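Local coordinates for UBA domain-containing protein Mud1 (Schizosaccharomyces pombe, PDB 1Z96), which recognises polyubiquitin chains through its C-terminal UBA domain, links ubiquitinated proteins to the proteasome for degradation, and is an aspartic protease, at residues Ser6-Ala9 with Gln10-Met14. Residues are numbered along the deposited sequence; the frame is centred on the assembly and turned at random. Where two conformers were deposited one is given.
Sequences SKIA and QLVSM
Helix 4-13 is the first of the three helices of the UBA bundle, and Ile8 meets Val12 one turn along it. Their CG2 methyls lie 4.2 Å apart. In Ile8 this methyl stands anti to the backbone N, on the carbonyl side, and in Val12 it lies beside the backbone N. The two branches therefore converge from successive turns, and the side chains cross at a slant. Val12 CG2 also rests 3.3 Å from Ile8 O.

The backbone holds the turns together with four i to i+4 bonds. Val12 N gives a nearly straight bond to Ile8 O, 2.8 Å long with an N-H...O angle of 166°. It arrives almost in line with the C=O bond. Leu11 N to Lys7 O (3.1 Å) and Gln10 N to Ser6 O (3.0 Å) come in tilted from their carbonyl planes. Ser13 N reaches Ala9 O at 2.8 Å, with a more bent N-H at 149°.

Leu11 is the buried residue here. Its CG passes 3.6 Å from Lys7 O on the way to the bundle interior, where it touches Ala21 and Leu25 of helix 18-27 and Ala35 and Ala36 of helix 32-39. Lys7 extends nearly straight beyond CB, and its NZ is hydrogen-bonded to Gly30 O. In Gln10, chi1 (-77°) sets CG beside the backbone N, 3.5 Å from Ser6 O. The chain then bends at chi2, and its amide end leads away from residues 6-9.

Leu11 and Met14 both take part in binding monoubiquitin. The regular backbone bonds fix the spacing of the side chains. Leu11 faces the other two helices, while Ser6, Ala9, Val12 and Ser13 remain exposed.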
loop_
_atom_site.group_PDB
_atom_site.type_symbol
_atom_site.label_atom_id
_atom_site.label_comp_id
_atom_site.label_asym_id
_atom_site.label_seq_id
_atom_site.Cartn_x
_atom_site.Cartn_y
_atom_site.Cartn_z
ATOM N N SER A 6 5.953 -5.413 4.622
ATOM C CA SER A 6 5.060 -5.215 5.743
ATOM C C SER A 6 3.997 -4.170 5.421
ATOM O O SER A 6 2.832 -4.337 5.791
ATOM C CB SER A 6 5.846 -4.848 7.002
ATOM O OG SER A 6 6.606 -5.970 7.415
ATOM N N LYS A 7 4.381 -3.114 4.713
ATOM C CA LYS A 7 3.392 -2.113 4.297
ATOM C C LYS A 7 2.410 -2.680 3.277
ATOM O O LYS A 7 1.224 -2.387 3.333
ATOM C CB LYS A 7 4.092 -0.878 3.744
ATOM C CG LYS A 7 4.889 -0.146 4.807
ATOM C CD LYS A 7 5.814 0.857 4.179
ATOM C CE LYS A 7 6.686 1.522 5.181
ATOM N NZ LYS A 7 7.602 2.505 4.504
ATOM N N ILE A 8 2.894 -3.465 2.319
ATOM C CA ILE A 8 1.957 -4.099 1.375
ATOM C C ILE A 8 0.943 -4.951 2.131
ATOM O O ILE A 8 -0.260 -4.894 1.872
ATOM C CB ILE A 8 2.689 -4.943 0.305
ATOM C CG1 ILE A 8 3.515 -4.033 -0.607
ATOM C CG2 ILE A 8 1.679 -5.689 -0.532
ATOM C CD1 ILE A 8 4.542 -4.784 -1.460
ATOM N N ALA A 9 1.442 -5.755 3.071
ATOM C CA ALA A 9 0.589 -6.584 3.902
ATOM C C ALA A 9 -0.460 -5.773 4.681
ATOM O O ALA A 9 -1.613 -6.198 4.784
ATOM C CB ALA A 9 1.450 -7.406 4.857
ATOM N N GLN A 10 -0.067 -4.609 5.209
ATOM C CA GLN A 10 -1.022 -3.728 5.877
ATOM C C GLN A 10 -2.153 -3.355 4.939
ATOM O O GLN A 10 -3.337 -3.411 5.303
ATOM C CB GLN A 10 -0.351 -2.443 6.389
ATOM C CG GLN A 10 0.463 -2.597 7.641
ATOM C CD GLN A 10 -0.390 -2.459 8.925
ATOM O OE1 GLN A 10 -1.602 -2.734 8.922
ATOM N NE2 GLN A 10 0.254 -2.061 10.012
ATOM N N LEU A 11 -1.803 -2.993 3.711
ATOM C CA LEU A 11 -2.812 -2.625 2.736
ATOM C C LEU A 11 -3.669 -3.819 2.327
ATOM O O LEU A 11 -4.869 -3.691 2.196
ATOM C CB LEU A 11 -2.165 -1.966 1.509
ATOM C CG LEU A 11 -1.515 -0.610 1.782
ATOM C CD1 LEU A 11 -0.733 -0.152 0.592
ATOM C CD2 LEU A 11 -2.565 0.457 2.148
ATOM N N VAL A 12 -3.059 -4.981 2.134
ATOM C CA VAL A 12 -3.832 -6.196 1.855
ATOM C C VAL A 12 -4.813 -6.522 3.012
ATOM O O VAL A 12 -5.947 -6.955 2.761
ATOM C CB VAL A 12 -2.916 -7.392 1.550
ATOM C CG1 VAL A 12 -3.713 -8.690 1.415
ATOM C CG2 VAL A 12 -2.138 -7.134 0.294
ATOM N N SER A 13 -4.405 -6.247 4.248
ATOM C CA SER A 13 -5.273 -6.470 5.416
ATOM C C SER A 13 -6.502 -5.569 5.418
ATOM O O SER A 13 -7.479 -5.859 6.095
ATOM C CB SER A 13 -4.498 -6.300 6.733
ATOM O OG SER A 13 -4.119 -4.951 6.976
ATOM N N MET A 14 -6.450 -4.466 4.671
ATOM C CA MET A 14 -7.580 -3.573 4.531
ATOM C C MET A 14 -8.525 -4.020 3.446
ATOM O O MET A 14 -9.551 -3.378 3.223
ATOM C CB MET A 14 -7.108 -2.183 4.147
ATOM C CG MET A 14 -6.180 -1.565 5.115
ATOM S SD MET A 14 -5.640 0.021 4.525
ATOM C CE MET A 14 -4.384 0.341 5.711
#